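Local coordinates for protein acetyltransferase-like, GNAT family (Bacteroides thetaiotaomicron, PDB 3EY5) that probably transfers an acetyl group to an amine as an N-acetyltransferase of the GNAT family, at residues Ile55-Tyr67 with His78-Tyr90. Sequence-based numbering, arbitrary orientation.
Sequences IFDDDLPIGFITY and HFATNPALRNGGY
The antiparallel beta hairpin of strands 60-69 and 74-81 brings Phe64 opposite Ala80 as a hydrogen-bonded pair: Phe64 N donates to Ala80 O at 3.0 Å, and Ala80 N returns a longer bond to Phe64 O. With chi1 at 78°, Phe64 CG sits between its own backbone N and carbonyl carbon, and the ring leans over the neighbouring strand, one face towards Ala80 N; Phe64 CE2 touches Ala80 CB at 3.7 Å, while His78 CB sits at the ring edge beside Phe64 CE1. Helix 15-28 packs on Phe64 through Met21 and Leu25, so an alanine here would probably leave a gap between sheet and helix. Farther along, Thr66 OG1 accepts from His78 N at 2.8 Å, while His78 NE2 hydrogen-bonds Glu33 O. In this GNAT-family sheet the other face carries Ile65 and Phe79, with Ile65 CD1 against Phe79 CD2 (3.4 Å) and helix 90-101 packed over both. Past the strand end, Asn82 N bonds to Ile62 O at 2.8 Å, next to the classic bulge where Ile62 and Gly63 both face Ile55. Ile62 CB presses tightly on Leu85 CD2 (3.4 Å), a methyl that also lies over the centre of the Tyr90 ring, and Ile62 CD1 meets Tyr90 CD1 at 3.5 Å.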
ATOM      1  N   ILE A  55       2.705  -3.152  11.974  1.00 17.82           N
ATOM      2  CA  ILE A  55       3.386  -1.960  12.394  1.00 17.63           C
ATOM      3  C   ILE A  55       3.230  -1.875  13.920  1.00 18.41           C
ATOM      4  O   ILE A  55       2.115  -1.969  14.441  1.00 17.35           O
ATOM      5  CB  ILE A  55       2.802  -0.713  11.711  1.00 17.57           C
ATOM      6  CG1 ILE A  55       2.910  -0.819  10.168  1.00 16.32           C
ATOM      7  CG2 ILE A  55       3.504   0.510  12.194  1.00 15.44           C
ATOM      8  CD1 ILE A  55       2.059   0.170   9.501  1.00 15.06           C
ATOM      9  N   PHE A  56       4.347  -1.726  14.622  1.00 19.35           N
ATOM     10  CA  PHE A  56       4.319  -1.590  16.064  1.00 21.52           C
ATOM     11  C   PHE A  56       4.674  -0.206  16.535  1.00 22.42           C
ATOM     12  O   PHE A  56       5.479   0.477  15.921  1.00 22.38           O
ATOM     13  CB  PHE A  56       5.301  -2.561  16.697  1.00 22.35           C
ATOM     14  CG  PHE A  56       4.876  -3.986  16.619  1.00 23.86           C
ATOM     15  CD1 PHE A  56       5.219  -4.765  15.523  1.00 26.81           C
ATOM     16  CD2 PHE A  56       4.153  -4.559  17.654  1.00 26.63           C
ATOM     17  CE1 PHE A  56       4.824  -6.100  15.462  1.00 27.92           C
ATOM     18  CE2 PHE A  56       3.765  -5.892  17.598  1.00 28.19           C
ATOM     19  CZ  PHE A  56       4.099  -6.660  16.497  1.00 26.81           C
ATOM     20  N   ASP A  57       4.067   0.210  17.637  1.00 24.16           N
ATOM     21  CA  ASP A  57       4.589   1.334  18.425  1.00 25.92           C
ATOM     22  C   ASP A  57       5.028   0.697  19.737  1.00 26.52           C
ATOM     23  O   ASP A  57       4.241   0.454  20.636  1.00 26.18           O
ATOM     24  CB  ASP A  57       3.538   2.429  18.580  1.00 26.49           C
ATOM     25  CG  ASP A  57       4.012   3.601  19.424  1.00 29.58           C
ATOM     26  OD1 ASP A  57       5.051   4.217  19.104  1.00 31.68           O
ATOM     27  OD2 ASP A  57       3.321   3.920  20.422  1.00 34.49           O
ATOM     28  N   ASP A  58       6.319   0.389  19.784  1.00 28.79           N
ATOM     29  CA  ASP A  58       6.935  -0.532  20.744  1.00 30.23           C
ATOM     30  C   ASP A  58       6.428  -1.932  20.534  1.00 30.37           C
ATOM     31  O   ASP A  58       6.696  -2.544  19.516  1.00 31.66           O
ATOM     32  CB  ASP A  58       6.715  -0.083  22.186  1.00 31.31           C
ATOM     33  CG  ASP A  58       7.381   1.223  22.472  1.00 33.84           C
ATOM     34  OD1 ASP A  58       7.123   1.781  23.563  1.00 37.55           O
ATOM     35  OD2 ASP A  58       8.163   1.690  21.599  1.00 36.84           O
ATOM     36  N   ASP A  59       5.693  -2.437  21.501  1.00 30.59           N
ATOM     37  CA  ASP A  59       5.088  -3.740  21.372  1.00 30.78           C
ATOM     38  C   ASP A  59       3.572  -3.604  21.167  1.00 29.79           C
ATOM     39  O   ASP A  59       2.832  -4.592  21.264  1.00 29.60           O
ATOM     40  CB  ASP A  59       5.411  -4.568  22.608  1.00 31.63           C
ATOM     41  CG  ASP A  59       4.852  -3.962  23.872  1.00 34.75           C
ATOM     42  OD1 ASP A  59       5.644  -3.429  24.691  1.00 37.46           O
ATOM     43  OD2 ASP A  59       3.612  -4.022  24.047  1.00 40.03           O
ATOM     44  N   LEU A  60       3.117  -2.378  20.891  1.00 28.20           N
ATOM     45  CA  LEU A  60       1.704  -2.145  20.554  1.00 27.26           C
ATOM     46  C   LEU A  60       1.499  -2.238  19.030  1.00 25.94           C
ATOM     47  O   LEU A  60       2.032  -1.428  18.275  1.00 25.18           O
ATOM     48  CB  LEU A  60       1.223  -0.778  21.071  1.00 26.95           C
ATOM     49  CG  LEU A  60      -0.252  -0.535  21.431  1.00 28.58           C
ATOM     50  CD1 LEU A  60      -0.653   0.899  21.123  1.00 29.57           C
ATOM     51  CD2 LEU A  60      -1.226  -1.477  20.749  1.00 27.84           C
ATOM     52  N   PRO A  61       0.719  -3.229  18.574  1.00 24.98           N
ATOM     53  CA  PRO A  61       0.403  -3.278  17.140  1.00 24.01           C
ATOM     54  C   PRO A  61      -0.591  -2.149  16.832  1.00 22.82           C
ATOM     55  O   PRO A  61      -1.628  -2.071  17.488  1.00 22.92           O
ATOM     56  CB  PRO A  61      -0.257  -4.655  16.969  1.00 23.92           C
ATOM     57  CG  PRO A  61      -0.146  -5.350  18.320  1.00 24.69           C
ATOM     58  CD  PRO A  61       0.042  -4.292  19.335  1.00 24.72           C
ATOM     59  N   ILE A  62      -0.251  -1.264  15.893  1.00 20.98           N
ATOM     60  CA  ILE A  62      -1.053  -0.073  15.596  1.00 19.57           C
ATOM     61  C   ILE A  62      -1.486  -0.042  14.129  1.00 19.15           C
ATOM     62  O   ILE A  62      -2.272   0.821  13.731  1.00 18.92           O
ATOM     63  CB  ILE A  62      -0.282   1.260  15.899  1.00 19.83           C
ATOM     64  CG1 ILE A  62       0.780   1.549  14.825  1.00 19.78           C
ATOM     65  CG2 ILE A  62       0.284   1.287  17.384  1.00 18.57           C
ATOM     66  CD1 ILE A  62       1.910   2.442  15.303  1.00 22.78           C
ATOM     67  N   GLY A  63      -0.963  -0.971  13.328  1.00 17.98           N
ATOM     68  CA  GLY A  63      -1.190  -0.957  11.886  1.00 16.81           C
ATOM     69  C   GLY A  63      -0.585  -2.114  11.122  1.00 16.86           C
ATOM     70  O   GLY A  63      -0.035  -3.066  11.705  1.00 16.23           O
ATOM     71  N   PHE A  64      -0.765  -2.070   9.806  1.00 17.08           N
ATOM     72  CA  PHE A  64      -0.169  -3.054   8.900  1.00 17.57           C
ATOM     73  C   PHE A  64       0.171  -2.317   7.622  1.00 18.01           C
ATOM     74  O   PHE A  64      -0.364  -1.234   7.348  1.00 17.98           O
ATOM     75  CB  PHE A  64      -1.096  -4.267   8.613  1.00 18.66           C
ATOM     76  CG  PHE A  64      -2.188  -3.971   7.608  1.00 17.36           C
ATOM     77  CD1 PHE A  64      -1.961  -4.145   6.252  1.00 18.21           C
ATOM     78  CD2 PHE A  64      -3.406  -3.464   8.023  1.00 19.15           C
ATOM     79  CE1 PHE A  64      -2.963  -3.836   5.304  1.00 19.34           C
ATOM     80  CE2 PHE A  64      -4.417  -3.156   7.096  1.00 20.83           C
ATOM     81  CZ  PHE A  64      -4.185  -3.341   5.725  1.00 18.56           C
ATOM     82  N   ILE A  65       1.069  -2.902   6.850  1.00 18.13           N
ATOM     83  CA  ILE A  65       1.374  -2.402   5.542  1.00 18.43           C
ATOM     84  C   ILE A  65       1.805  -3.599   4.753  1.00 18.65           C
ATOM     85  O   ILE A  65       2.503  -4.490   5.258  1.00 19.48           O
ATOM     86  CB  ILE A  65       2.522  -1.319   5.583  1.00 19.39           C
ATOM     87  CG1 ILE A  65       2.964  -0.896   4.168  1.00 20.41           C
ATOM     88  CG2 ILE A  65       3.750  -1.833   6.353  1.00 19.40           C
ATOM     89  CD1 ILE A  65       3.328   0.586   4.081  1.00 24.84           C
ATOM     90  N   THR A  66       1.379  -3.640   3.510  1.00 17.78           N
ATOM     91  CA  THR A  66       1.774  -4.714   2.625  1.00 17.54           C
ATOM     92  C   THR A  66       2.458  -4.027   1.464  1.00 17.02           C
ATOM     93  O   THR A  66       2.058  -2.919   1.060  1.00 15.68           O
ATOM     94  CB  THR A  66       0.512  -5.501   2.090  1.00 17.81           C
ATOM     95  OG1 THR A  66      -0.353  -4.611   1.369  1.00 20.66           O
ATOM     96  CG2 THR A  66      -0.252  -6.025   3.208  1.00 15.64           C
ATOM     97  N   TYR A  67       3.518  -4.643   0.971  1.00 15.76           N
ATOM     98  CA  TYR A  67       4.221  -4.090  -0.145  1.00 15.91           C
ATOM     99  C   TYR A  67       4.888  -5.181  -0.969  1.00 17.01           C
ATOM    100  O   TYR A  67       5.138  -6.310  -0.511  1.00 16.51           O
ATOM    101  CB  TYR A  67       5.232  -3.014   0.323  1.00 16.57           C
ATOM    102  CG  TYR A  67       6.413  -3.577   1.060  1.00 16.06           C
ATOM    103  CD1 TYR A  67       7.495  -4.099   0.366  1.00 17.85           C
ATOM    104  CD2 TYR A  67       6.442  -3.614   2.466  1.00 19.16           C
ATOM    105  CE1 TYR A  67       8.578  -4.636   1.023  1.00 20.05           C
ATOM    106  CE2 TYR A  67       7.552  -4.161   3.154  1.00 19.24           C
ATOM    107  CZ  TYR A  67       8.598  -4.678   2.414  1.00 19.52           C
ATOM    108  OH  TYR A  67       9.688  -5.209   3.030  1.00 20.65           O
ATOM    109  N   HIS A  78      -1.383  -2.165   0.439  1.00 16.28           N
ATOM    110  CA  HIS A  78      -2.269  -1.566   1.424  1.00 14.68           C
ATOM    111  C   HIS A  78      -1.527  -1.080   2.621  1.00 14.74           C
ATOM    112  O   HIS A  78      -0.489  -1.602   2.998  1.00 12.33           O
ATOM    113  CB  HIS A  78      -3.322  -2.545   1.894  1.00 15.14           C
ATOM    114  CG  HIS A  78      -4.245  -2.982   0.817  1.00 12.10           C
ATOM    115  ND1 HIS A  78      -4.138  -4.205   0.201  1.00 12.33           N
ATOM    116  CD2 HIS A  78      -5.270  -2.347   0.222  1.00 12.62           C
ATOM    117  CE1 HIS A  78      -5.073  -4.317  -0.721  1.00 12.08           C
ATOM    118  NE2 HIS A  78      -5.779  -3.202  -0.727  1.00 13.28           N
ATOM    119  N   PHE A  79      -2.102  -0.056   3.214  1.00 14.85           N
ATOM    120  CA  PHE A  79      -1.503   0.581   4.322  1.00 16.43           C
ATOM    121  C   PHE A  79      -2.646   1.141   5.174  1.00 15.92           C
ATOM    122  O   PHE A  79      -3.445   1.926   4.678  1.00 14.16           O
ATOM    123  CB  PHE A  79      -0.612   1.706   3.799  1.00 17.35           C
ATOM    124  CG  PHE A  79      -0.074   2.577   4.861  1.00 22.01           C
ATOM    125  CD1 PHE A  79      -0.414   3.936   4.895  1.00 29.34           C
ATOM    126  CD2 PHE A  79       0.762   2.061   5.839  1.00 26.71           C
ATOM    127  CE1 PHE A  79       0.082   4.780   5.916  1.00 31.53           C
ATOM    128  CE2 PHE A  79       1.284   2.890   6.860  1.00 29.50           C
ATOM    129  CZ  PHE A  79       0.943   4.250   6.898  1.00 30.20           C
ATOM    130  N   ALA A  80      -2.713   0.731   6.443  1.00 15.59           N
ATOM    131  CA  ALA A  80      -3.738   1.247   7.345  1.00 17.03           C
ATOM    132  C   ALA A  80      -3.294   1.193   8.796  1.00 17.83           C
ATOM    133  O   ALA A  80      -2.590   0.270   9.208  1.00 17.84           O
ATOM    134  CB  ALA A  80      -5.061   0.471   7.162  1.00 16.70           C
ATOM    135  N   THR A  81      -3.679   2.203   9.558  1.00 19.42           N
ATOM    136  CA  THR A  81      -3.503   2.185  11.024  1.00 20.29           C
ATOM    137  C   THR A  81      -4.859   1.995  11.695  1.00 20.15           C
ATOM    138  O   THR A  81      -5.902   2.258  11.083  1.00 20.34           O
ATOM    139  CB  THR A  81      -2.915   3.511  11.523  1.00 20.92           C
ATOM    140  OG1 THR A  81      -3.799   4.579  11.130  1.00 22.57           O
ATOM    141  CG2 THR A  81      -1.499   3.745  10.924  1.00 21.09           C
ATOM    142  N   ASN A  82      -4.838   1.558  12.950  1.00 20.31           N
ATOM    143  CA  ASN A  82      -6.040   1.368  13.743  1.00 20.65           C
ATOM    144  C   ASN A  82      -6.854   2.669  13.958  1.00 21.44           C
ATOM    145  O   ASN A  82      -6.328   3.649  14.492  1.00 20.95           O
ATOM    146  CB  ASN A  82      -5.680   0.731  15.082  1.00 20.91           C
ATOM    147  CG  ASN A  82      -6.884   0.099  15.769  1.00 21.51           C
ATOM    148  OD1 ASN A  82      -7.887   0.756  16.057  1.00 21.00           O
ATOM    149  ND2 ASN A  82      -6.785  -1.189  16.028  1.00 25.76           N
ATOM    150  N   PRO A  83      -8.141   2.668  13.542  1.00 22.40           N
ATOM    151  CA  PRO A  83      -8.959   3.891  13.578  1.00 23.79           C
ATOM    152  C   PRO A  83      -9.227   4.419  15.001  1.00 25.00           C
ATOM    153  O   PRO A  83      -9.540   5.597  15.162  1.00 25.55           O
ATOM    154  CB  PRO A  83     -10.259   3.489  12.860  1.00 22.98           C
ATOM    155  CG  PRO A  83     -10.296   2.001  12.898  1.00 23.25           C
ATOM    156  CD  PRO A  83      -8.863   1.530  12.925  1.00 22.56           C
ATOM    157  N   ALA A  84      -9.079   3.567  16.016  1.00 26.38           N
ATOM    158  CA  ALA A  84      -9.125   4.019  17.415  1.00 28.09           C
ATOM    159  C   ALA A  84      -7.998   5.027  17.700  1.00 29.33           C
ATOM    160  O   ALA A  84      -8.165   5.975  18.468  1.00 29.91           O
ATOM    161  CB  ALA A  84      -9.020   2.833  18.362  1.00 28.11           C
ATOM    162  N   LEU A  85      -6.862   4.850  17.045  1.00 30.12           N
ATOM    163  CA  LEU A  85      -5.751   5.764  17.227  1.00 31.22           C
ATOM    164  C   LEU A  85      -5.883   7.057  16.419  1.00 32.25           C
ATOM    165  O   LEU A  85      -4.884   7.724  16.148  1.00 33.10           O
ATOM    166  CB  LEU A  85      -4.442   5.058  16.864  1.00 31.30           C
ATOM    167  CG  LEU A  85      -3.805   3.998  17.760  1.00 30.62           C
ATOM    168  CD1 LEU A  85      -4.798   3.146  18.514  1.00 31.02           C
ATOM    169  CD2 LEU A  85      -2.943   3.132  16.868  1.00 29.93           C
ATOM    170  N   ARG A  86      -7.103   7.431  16.045  1.00 33.51           N
ATOM    171  CA  ARG A  86      -7.314   8.616  15.188  1.00 34.08           C
ATOM    172  C   ARG A  86      -6.790   9.937  15.758  1.00 33.87           C
ATOM    173  O   ARG A  86      -6.745  10.125  16.972  1.00 33.43           O
ATOM    174  CB  ARG A  86      -8.789   8.774  14.827  1.00 34.88           C
ATOM    175  CG  ARG A  86      -9.745   8.781  16.001  1.00 35.55           C
ATOM    176  CD  ARG A  86     -11.081   8.375  15.469  1.00 38.44           C
ATOM    177  NE  ARG A  86     -12.044   8.046  16.506  1.00 40.81           N
ATOM    178  CZ  ARG A  86     -12.532   8.917  17.386  1.00 41.78           C
ATOM    179  NH1 ARG A  86     -12.117  10.184  17.390  1.00 41.73           N
ATOM    180  NH2 ARG A  86     -13.426   8.510  18.285  1.00 42.49           N
ATOM    181  N   ASN A  87      -6.402  10.842  14.853  1.00 33.92           N
ATOM    182  CA  ASN A  87      -5.859  12.157  15.215  1.00 33.54           C
ATOM    183  C   ASN A  87      -4.751  12.069  16.289  1.00 33.17           C
ATOM    184  O   ASN A  87      -4.567  12.998  17.056  1.00 33.15           O
ATOM    185  CB  ASN A  87      -6.994  13.115  15.658  1.00 33.73           C
ATOM    186  CG  ASN A  87      -7.939  13.508  14.511  1.00 34.12           C
ATOM    187  OD1 ASN A  87      -7.504  13.866  13.414  1.00 35.76           O
ATOM    188  ND2 ASN A  87      -9.234  13.470  14.779  1.00 32.91           N
ATOM    189  N   GLY A  88      -4.029  10.947  16.335  1.00 33.23           N
ATOM    190  CA  GLY A  88      -2.961  10.721  17.320  1.00 32.98           C
ATOM    191  C   GLY A  88      -1.522  10.907  16.815  1.00 32.82           C
ATOM    192  O   GLY A  88      -0.579  10.829  17.604  1.00 32.88           O
ATOM    193  N   GLY A  89      -1.357  11.166  15.513  1.00 32.22           N
ATOM    194  CA  GLY A  89      -0.044  11.469  14.907  1.00 30.88           C
ATOM    195  C   GLY A  89       0.622  10.258  14.267  1.00 30.17           C
ATOM    196  O   GLY A  89       1.727  10.358  13.734  1.00 29.90           O
ATOM    197  N   TYR A  90      -0.054   9.117  14.319  1.00 29.39           N
ATOM    198  CA  TYR A  90       0.540   7.865  13.881  1.00 30.00           C
ATOM    199  C   TYR A  90       0.765   7.779  12.360  1.00 29.69           C
ATOM    200  O   TYR A  90       1.728   7.141  11.921  1.00 29.49           O
ATOM    201  CB  TYR A  90      -0.275   6.671  14.373  1.00 30.04           C
ATOM    202  CG  TYR A  90      -0.152   6.424  15.856  1.00 31.72           C
ATOM    203  CD1 TYR A  90       0.822   5.560  16.365  1.00 32.73           C
ATOM    204  CD2 TYR A  90      -1.019   7.058  16.755  1.00 32.99           C
ATOM    205  CE1 TYR A  90       0.932   5.339  17.744  1.00 33.80           C
ATOM    206  CE2 TYR A  90      -0.922   6.850  18.110  1.00 34.06           C
ATOM    207  CZ  TYR A  90       0.047   5.992  18.609  1.00 34.57           C
ATOM    208  OH  TYR A  90       0.121   5.811  19.975  1.00 35.09           O
TER